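Local coordinates for protein leucyl-tRNA synthetase (PDB 3PZ6) that is the CP1 editing domain of an enzyme that probably charges tRNA(Leu) with leucine, and probably deacylates wrongly charged tRNA, at residues A[13-25]-A[155-167]. The protein carries 2 engineered substitutions. Sequence-based numbering, arbitrary orientation.
Sequences GIKLELINYTTLL and ATVRAPLSPYEQI
Strand 13-18 and the short strand 156-158 meet as an antiparallel ladder, Glu-17 in a hydrogen-bonded pair with Arg-158 and Leu-18 in a non-hydrogen-bonded pair with Val-157, the strand directions making an angle of 126°, so the pairing is strongly twisted. This is part of the large mixed sheet of the CP1 editing domain; strand 79-86 also pairs with 13-18, and strand 167-171 with 156-158. Arg-158 N reaches Glu-17 O at 2.8 Å, Glu-17 N returns a bond to Arg-158 O at 3.2 Å, and a further one runs from Ile-19 N to Thr-156 O, which also accepts from Asn-63 ND2. On the face of Leu-18 and Val-157, Leu-18 CD1 lies 3.8 Å from Ala-155 CB, while Leu-16 turns CB to Val-157 CG2 and CD2 to Pro-160 CD. Further back, Ile-14 CG2 touches Pro-160 CG. Just past the strand, Ile-19 points toward 155-167: its CD1 sits 3.4 Å from Gln-166 CB, and its CG1 lies over the centre of the Arg-158 guanidinium, 4.1 Å above the plane. Bends at chi2 (105°) and chi3 (63°) lay the guanidinium over Ile-19, and Leu-24 CD2, in a poorly ordered residue, lies at its edge. In helix 21-25, Tyr-21 has Thr-156 OG1 at its ring edge, and its OH and that OG1 share a hydrogen bond of 2.6 Å.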
ATOM      1  N   GLY A  13       1.448   7.032   8.115  1.00 37.82           N
ATOM      2  CA  GLY A  13       2.190   6.625   6.932  1.00 34.43           C
ATOM      3  C   GLY A  13       2.621   5.182   7.046  1.00 34.45           C
ATOM      4  O   GLY A  13       3.524   4.866   7.809  1.00 38.76           O
ATOM      5  N   ILE A  14       1.976   4.308   6.281  1.00 31.96           N
ATOM      6  CA  ILE A  14       2.241   2.878   6.348  1.00 30.52           C
ATOM      7  C   ILE A  14       3.532   2.544   5.612  1.00 28.46           C
ATOM      8  O   ILE A  14       3.719   2.949   4.468  1.00 34.49           O
ATOM      9  CB  ILE A  14       1.052   2.054   5.786  1.00 29.62           C
ATOM     10  CG1 ILE A  14      -0.253   2.392   6.520  1.00 27.73           C
ATOM     11  CG2 ILE A  14       1.328   0.560   5.864  1.00 26.16           C
ATOM     12  CD1 ILE A  14      -0.297   2.026   8.007  1.00 29.08           C
ATOM     13  N   LYS A  15       4.421   1.817   6.281  1.00 23.44           N
ATOM     14  CA  LYS A  15       5.691   1.427   5.689  1.00 25.47           C
ATOM     15  C   LYS A  15       5.542   0.156   4.856  1.00 36.88           C
ATOM     16  O   LYS A  15       5.557  -0.959   5.382  1.00 36.42           O
ATOM     17  CB  LYS A  15       6.767   1.255   6.761  1.00 32.39           C
ATOM     18  CG  LYS A  15       7.300   2.567   7.320  1.00 37.31           C
ATOM     19  CD  LYS A  15       8.048   2.372   8.628  1.00 33.83           C
ATOM     20  CE  LYS A  15       9.455   1.825   8.417  1.00 41.15           C
ATOM     21  NZ  LYS A  15      10.271   1.926   9.666  1.00 46.80           N
ATOM     22  N   LEU A  16       5.382   0.338   3.551  1.00 33.31           N
ATOM     23  CA  LEU A  16       5.298  -0.780   2.632  1.00 33.13           C
ATOM     24  C   LEU A  16       6.704  -1.135   2.166  1.00 35.33           C
ATOM     25  O   LEU A  16       7.313  -0.403   1.383  1.00 36.65           O
ATOM     26  CB  LEU A  16       4.393  -0.435   1.450  1.00 29.10           C
ATOM     27  CG  LEU A  16       2.968   0.028   1.745  1.00 29.61           C
ATOM     28  CD1 LEU A  16       2.324   0.551   0.466  1.00 26.85           C
ATOM     29  CD2 LEU A  16       2.126  -1.089   2.353  1.00 27.10           C
ATOM     30  N   GLU A  17       7.223  -2.253   2.662  1.00 35.17           N
ATOM     31  CA  GLU A  17       8.608  -2.624   2.396  1.00 38.16           C
ATOM     32  C   GLU A  17       8.779  -3.176   0.989  1.00 35.48           C
ATOM     33  O   GLU A  17       8.174  -4.190   0.629  1.00 31.73           O
ATOM     34  CB  GLU A  17       9.122  -3.634   3.427  1.00 37.05           C
ATOM     35  CG  GLU A  17      10.646  -3.773   3.440  1.00 40.32           C
ATOM     36  CD  GLU A  17      11.154  -4.909   4.325  1.00 57.76           C
ATOM     37  OE1 GLU A  17      12.181  -5.526   3.957  1.00 60.05           O
ATOM     38  OE2 GLU A  17      10.543  -5.186   5.383  1.00 56.50           O
ATOM     39  N   LEU A  18       9.604  -2.501   0.200  1.00 31.05           N
ATOM     40  CA  LEU A  18       9.985  -3.010  -1.101  1.00 32.59           C
ATOM     41  C   LEU A  18      10.840  -4.248  -0.884  1.00 31.01           C
ATOM     42  O   LEU A  18      11.939  -4.168  -0.344  1.00 33.00           O
ATOM     43  CB  LEU A  18      10.743  -1.950  -1.897  1.00 32.84           C
ATOM     44  CG  LEU A  18      11.046  -2.261  -3.365  1.00 35.43           C
ATOM     45  CD1 LEU A  18       9.771  -2.353  -4.190  1.00 36.18           C
ATOM     46  CD2 LEU A  18      11.961  -1.197  -3.934  1.00 31.05           C
ATOM     47  N   ILE A  19      10.301  -5.392  -1.288  1.00 34.58           N
ATOM     48  CA  ILE A  19      10.935  -6.686  -1.074  1.00 32.95           C
ATOM     49  C   ILE A  19      12.293  -6.769  -1.759  1.00 33.77           C
ATOM     50  O   ILE A  19      12.427  -6.452  -2.935  1.00 35.63           O
ATOM     51  CB  ILE A  19      10.016  -7.837  -1.541  1.00 32.62           C
ATOM     52  CG1 ILE A  19       8.709  -7.811  -0.743  1.00 30.60           C
ATOM     53  CG2 ILE A  19      10.715  -9.184  -1.404  1.00 36.05           C
ATOM     54  CD1 ILE A  19       7.654  -8.759  -1.246  1.00 31.12           C
ATOM     55  N   ASN A  20      13.301  -7.178  -1.001  1.00 42.64           N
ATOM     56  CA  ASN A  20      14.630  -7.390  -1.546  1.00 40.22           C
ATOM     57  C   ASN A  20      14.815  -8.870  -1.841  1.00 44.51           C
ATOM     58  O   ASN A  20      14.986  -9.685  -0.930  1.00 46.91           O
ATOM     59  CB  ASN A  20      15.699  -6.875  -0.580  1.00 40.63           C
ATOM     60  CG  ASN A  20      17.018  -6.568  -1.267  1.00 40.67           C
ATOM     61  OD1 ASN A  20      17.473  -7.306  -2.140  1.00 37.70           O
ATOM     62  ND2 ASN A  20      17.646  -5.470  -0.861  1.00 42.20           N
ATOM     63  N   TYR A  21      14.766  -9.207  -3.126  1.00 41.23           N
ATOM     64  CA  TYR A  21      14.854 -10.593  -3.560  1.00 43.05           C
ATOM     65  C   TYR A  21      16.279 -11.130  -3.522  1.00 50.70           C
ATOM     66  O   TYR A  21      16.484 -12.346  -3.532  1.00 60.72           O
ATOM     67  CB  TYR A  21      14.225 -10.761  -4.942  1.00 46.97           C
ATOM     68  CG  TYR A  21      12.719 -10.602  -4.916  1.00 45.66           C
ATOM     69  CD1 TYR A  21      11.896 -11.683  -4.609  1.00 41.86           C
ATOM     70  CD2 TYR A  21      12.120  -9.370  -5.174  1.00 35.85           C
ATOM     71  CE1 TYR A  21      10.519 -11.549  -4.572  1.00 41.45           C
ATOM     72  CE2 TYR A  21      10.740  -9.225  -5.140  1.00 39.61           C
ATOM     73  CZ  TYR A  21       9.948 -10.323  -4.839  1.00 41.79           C
ATOM     74  OH  TYR A  21       8.584 -10.206  -4.797  1.00 39.76           O
ATOM     75  N   THR A  22      17.254 -10.224  -3.480  1.00 45.59           N
ATOM     76  CA  THR A  22      18.651 -10.601  -3.314  1.00 49.62           C
ATOM     77  C   THR A  22      18.868 -11.147  -1.907  1.00 57.87           C
ATOM     78  O   THR A  22      19.363 -12.266  -1.744  1.00 63.93           O
ATOM     79  CB  THR A  22      19.602  -9.415  -3.594  1.00 59.71           C
ATOM     80  OG1 THR A  22      19.587  -9.112  -4.995  1.00 59.79           O
ATOM     81  CG2 THR A  22      21.028  -9.743  -3.173  1.00 58.78           C
ATOM     82  N   THR A  23      18.476 -10.367  -0.899  1.00 52.32           N
ATOM     83  CA  THR A  23      18.622 -10.778   0.496  1.00 55.59           C
ATOM     84  C   THR A  23      17.943 -12.129   0.735  1.00 65.94           C
ATOM     85  O   THR A  23      18.573 -13.062   1.242  1.00 73.06           O
ATOM     86  CB  THR A  23      18.078  -9.719   1.489  1.00 58.10           C
ATOM     87  OG1 THR A  23      16.662  -9.562   1.314  1.00 60.65           O
ATOM     88  CG2 THR A  23      18.778  -8.372   1.298  1.00 51.76           C
ATOM     89  N   LEU A  24      16.675 -12.229   0.334  1.00 61.41           N
ATOM     90  CA  LEU A  24      15.879 -13.453   0.483  1.00 62.07           C
ATOM     91  C   LEU A  24      16.554 -14.688  -0.112  1.00 68.90           C
ATOM     92  O   LEU A  24      16.445 -15.785   0.440  1.00 73.71           O
ATOM     93  CB  LEU A  24      14.485 -13.272  -0.141  1.00 58.36           C
ATOM     94  CG  LEU A  24      13.285 -12.750   0.669  1.00 54.61           C
ATOM     95  CD1 LEU A  24      12.780 -13.790   1.665  1.00 58.02           C
ATOM     96  CD2 LEU A  24      13.558 -11.417   1.371  1.00 53.29           C
ATOM     97  N   LEU A  25      17.247 -14.504  -1.233  1.00 69.65           N
ATOM     98  CA  LEU A  25      17.937 -15.599  -1.912  1.00 71.76           C
ATOM     99  C   LEU A  25      19.236 -15.982  -1.191  1.00 77.25           C
ATOM    100  O   LEU A  25      19.659 -17.143  -1.229  1.00 79.23           O
ATOM    101  CB  LEU A  25      18.213 -15.229  -3.374  1.00 66.75           C
ATOM    102  CG  LEU A  25      18.398 -16.350  -4.402  1.00 72.78           C
ATOM    103  CD1 LEU A  25      17.157 -17.234  -4.501  1.00 69.86           C
ATOM    104  CD2 LEU A  25      18.745 -15.767  -5.767  1.00 74.19           C
ATOM    105  N   ALA A 155       5.840  -3.288  -8.866  1.00 24.65           N
ATOM    106  CA  ALA A 155       6.775  -3.769  -7.858  1.00 25.51           C
ATOM    107  C   ALA A 155       6.004  -4.539  -6.791  1.00 27.19           C
ATOM    108  O   ALA A 155       4.773  -4.461  -6.732  1.00 23.85           O
ATOM    109  CB  ALA A 155       7.517  -2.611  -7.228  1.00 25.53           C
ATOM    110  N   THR A 156       6.722  -5.290  -5.958  1.00 25.39           N
ATOM    111  CA  THR A 156       6.084  -6.025  -4.874  1.00 27.53           C
ATOM    112  C   THR A 156       6.547  -5.510  -3.529  1.00 25.33           C
ATOM    113  O   THR A 156       7.733  -5.242  -3.329  1.00 25.04           O
ATOM    114  CB  THR A 156       6.348  -7.544  -4.925  1.00 25.22           C
ATOM    115  OG1 THR A 156       7.748  -7.777  -4.829  1.00 36.32           O
ATOM    116  CG2 THR A 156       5.848  -8.142  -6.197  1.00 26.72           C
ATOM    117  N   VAL A 157       5.601  -5.374  -2.612  1.00 21.23           N
ATOM    118  CA  VAL A 157       5.913  -4.924  -1.273  1.00 26.63           C
ATOM    119  C   VAL A 157       5.380  -5.896  -0.222  1.00 29.14           C
ATOM    120  O   VAL A 157       4.486  -6.704  -0.498  1.00 26.02           O
ATOM    121  CB  VAL A 157       5.442  -3.445  -1.005  1.00 26.53           C
ATOM    122  CG1 VAL A 157       6.259  -2.449  -1.857  1.00 23.75           C
ATOM    123  CG2 VAL A 157       3.934  -3.264  -1.227  1.00 18.45           C
ATOM    124  N   ARG A 158       5.965  -5.832   0.970  1.00 31.91           N
ATOM    125  CA  ARG A 158       5.476  -6.576   2.120  1.00 27.38           C
ATOM    126  C   ARG A 158       4.563  -5.600   2.835  1.00 31.16           C
ATOM    127  O   ARG A 158       5.018  -4.553   3.295  1.00 41.82           O
ATOM    128  CB  ARG A 158       6.642  -6.986   3.019  1.00 32.02           C
ATOM    129  CG  ARG A 158       6.417  -8.259   3.852  1.00 53.58           C
ATOM    130  CD  ARG A 158       7.203  -9.474   3.297  1.00 57.67           C
ATOM    131  NE  ARG A 158       8.656  -9.254   3.344  1.00 65.48           N
ATOM    132  CZ  ARG A 158       9.569  -9.966   2.679  1.00 61.87           C
ATOM    133  NH1 ARG A 158       9.209 -10.982   1.895  1.00 41.95           N
ATOM    134  NH2 ARG A 158      10.855  -9.650   2.798  1.00 50.65           N
ATOM    135  N   ALA A 159       3.270  -5.906   2.887  1.00 27.57           N
ATOM    136  CA  ALA A 159       2.313  -5.015   3.529  1.00 24.02           C
ATOM    137  C   ALA A 159       2.063  -5.404   4.977  1.00 27.09           C
ATOM    138  O   ALA A 159       1.684  -6.536   5.269  1.00 35.67           O
ATOM    139  CB  ALA A 159       1.011  -4.978   2.764  1.00 24.39           C
ATOM    140  N   PRO A 160       2.263  -4.458   5.899  1.00 30.53           N
ATOM    141  CA  PRO A 160       2.023  -4.761   7.300  1.00 29.35           C
ATOM    142  C   PRO A 160       0.578  -5.188   7.569  1.00 32.22           C
ATOM    143  O   PRO A 160      -0.351  -4.680   6.930  1.00 29.38           O
ATOM    144  CB  PRO A 160       2.328  -3.435   8.000  1.00 28.19           C
ATOM    145  CG  PRO A 160       2.236  -2.411   6.955  1.00 32.25           C
ATOM    146  CD  PRO A 160       2.653  -3.052   5.692  1.00 32.79           C
ATOM    147  N   LEU A 161       0.426  -6.142   8.494  1.00 35.16           N
ATOM    148  CA  LEU A 161      -0.866  -6.642   9.000  1.00 29.88           C
ATOM    149  C   LEU A 161      -1.682  -7.485   8.019  1.00 30.97           C
ATOM    150  O   LEU A 161      -2.528  -8.279   8.437  1.00 32.73           O
ATOM    151  CB  LEU A 161      -1.710  -5.503   9.583  1.00 33.99           C
ATOM    152  CG  LEU A 161      -1.569  -5.173  11.077  1.00 37.90           C
ATOM    153  CD1 LEU A 161      -0.165  -5.429  11.640  1.00 31.39           C
ATOM    154  CD2 LEU A 161      -1.997  -3.733  11.317  1.00 32.15           C
ATOM    155  N   SER A 162      -1.422  -7.315   6.726  1.00 31.82           N
ATOM    156  CA  SER A 162      -2.027  -8.141   5.681  1.00 27.95           C
ATOM    157  C   SER A 162      -1.566  -9.607   5.785  1.00 32.76           C
ATOM    158  O   SER A 162      -0.390  -9.873   6.064  1.00 34.69           O
ATOM    159  CB  SER A 162      -1.673  -7.573   4.310  1.00 29.41           C
ATOM    160  OG  SER A 162      -2.311  -8.292   3.271  1.00 34.26           O
ATOM    161  N   PRO A 163      -2.496 -10.561   5.603  1.00 26.11           N
ATOM    162  CA  PRO A 163      -2.128 -11.974   5.513  1.00 30.35           C
ATOM    163  C   PRO A 163      -1.425 -12.315   4.201  1.00 29.79           C
ATOM    164  O   PRO A 163      -0.863 -13.400   4.072  1.00 28.61           O
ATOM    165  CB  PRO A 163      -3.480 -12.696   5.579  1.00 25.25           C
ATOM    166  CG  PRO A 163      -4.475 -11.678   5.178  1.00 24.05           C
ATOM    167  CD  PRO A 163      -3.955 -10.385   5.696  1.00 21.77           C
ATOM    168  N   TYR A 164      -1.468 -11.408   3.232  1.00 27.07           N
ATOM    169  CA  TYR A 164      -0.773 -11.624   1.969  1.00 31.70           C
ATOM    170  C   TYR A 164       0.734 -11.454   2.152  1.00 30.44           C
ATOM    171  O   TYR A 164       1.184 -10.468   2.732  1.00 29.50           O
ATOM    172  CB  TYR A 164      -1.306 -10.674   0.895  1.00 27.99           C
ATOM    173  CG  TYR A 164      -2.715 -10.994   0.440  1.00 27.11           C
ATOM    174  CD1 TYR A 164      -3.035 -12.255  -0.070  1.00 25.30           C
ATOM    175  CD2 TYR A 164      -3.725 -10.036   0.510  1.00 20.32           C
ATOM    176  CE1 TYR A 164      -4.324 -12.556  -0.497  1.00 23.95           C
ATOM    177  CE2 TYR A 164      -5.016 -10.324   0.082  1.00 23.90           C
ATOM    178  CZ  TYR A 164      -5.314 -11.589  -0.416  1.00 25.75           C
ATOM    179  OH  TYR A 164      -6.596 -11.889  -0.846  1.00 26.75           O
ATOM    180  N   GLU A 165       1.506 -12.424   1.675  1.00 30.08           N
ATOM    181  CA  GLU A 165       2.959 -12.423   1.879  1.00 27.47           C
ATOM    182  C   GLU A 165       3.654 -11.328   1.062  1.00 35.55           C
ATOM    183  O   GLU A 165       4.746 -10.864   1.418  1.00 40.21           O
ATOM    184  CB  GLU A 165       3.558 -13.815   1.625  1.00 27.95           C
ATOM    185  CG  GLU A 165       3.483 -14.357   0.189  1.00 37.32           C
ATOM    186  CD  GLU A 165       2.071 -14.750  -0.296  1.00 45.44           C
ATOM    187  OE1 GLU A 165       1.976 -15.352  -1.390  1.00 48.56           O
ATOM    188  OE2 GLU A 165       1.057 -14.457   0.385  1.00 42.16           O
ATOM    189  N   GLN A 166       3.004 -10.918  -0.027  1.00 33.10           N
ATOM    190  CA  GLN A 166       3.404  -9.746  -0.795  1.00 29.08           C
ATOM    191  C   GLN A 166       2.212  -9.207  -1.569  1.00 24.74           C
ATOM    192  O   GLN A 166       1.235  -9.911  -1.769  1.00 26.48           O
ATOM    193  CB  GLN A 166       4.554 -10.068  -1.756  1.00 34.10           C
ATOM    194  CG  GLN A 166       4.190 -10.933  -2.964  1.00 28.90           C
ATOM    195  CD  GLN A 166       4.311 -12.407  -2.662  1.00 32.95           C
ATOM    196  OE1 GLN A 166       5.316 -12.854  -2.105  1.00 36.64           O
ATOM    197  NE2 GLN A 166       3.287 -13.172  -3.016  1.00 33.56           N
ATOM    198  N   ILE A 167       2.300  -7.954  -1.996  1.00 27.64           N
ATOM    199  CA  ILE A 167       1.295  -7.361  -2.881  1.00 21.55           C
ATOM    200  C   ILE A 167       1.981  -6.531  -3.958  1.00 21.06           C
ATOM    201  O   ILE A 167       3.167  -6.248  -3.854  1.00 21.95           O
ATOM    202  CB  ILE A 167       0.245  -6.513  -2.110  1.00 20.25           C
ATOM    203  CG1 ILE A 167       0.923  -5.435  -1.258  1.00 20.01           C
ATOM    204  CG2 ILE A 167      -0.662  -7.409  -1.265  1.00 20.32           C
ATOM    205  CD1 ILE A 167      -0.052  -4.543  -0.482  1.00 21.84           C
TER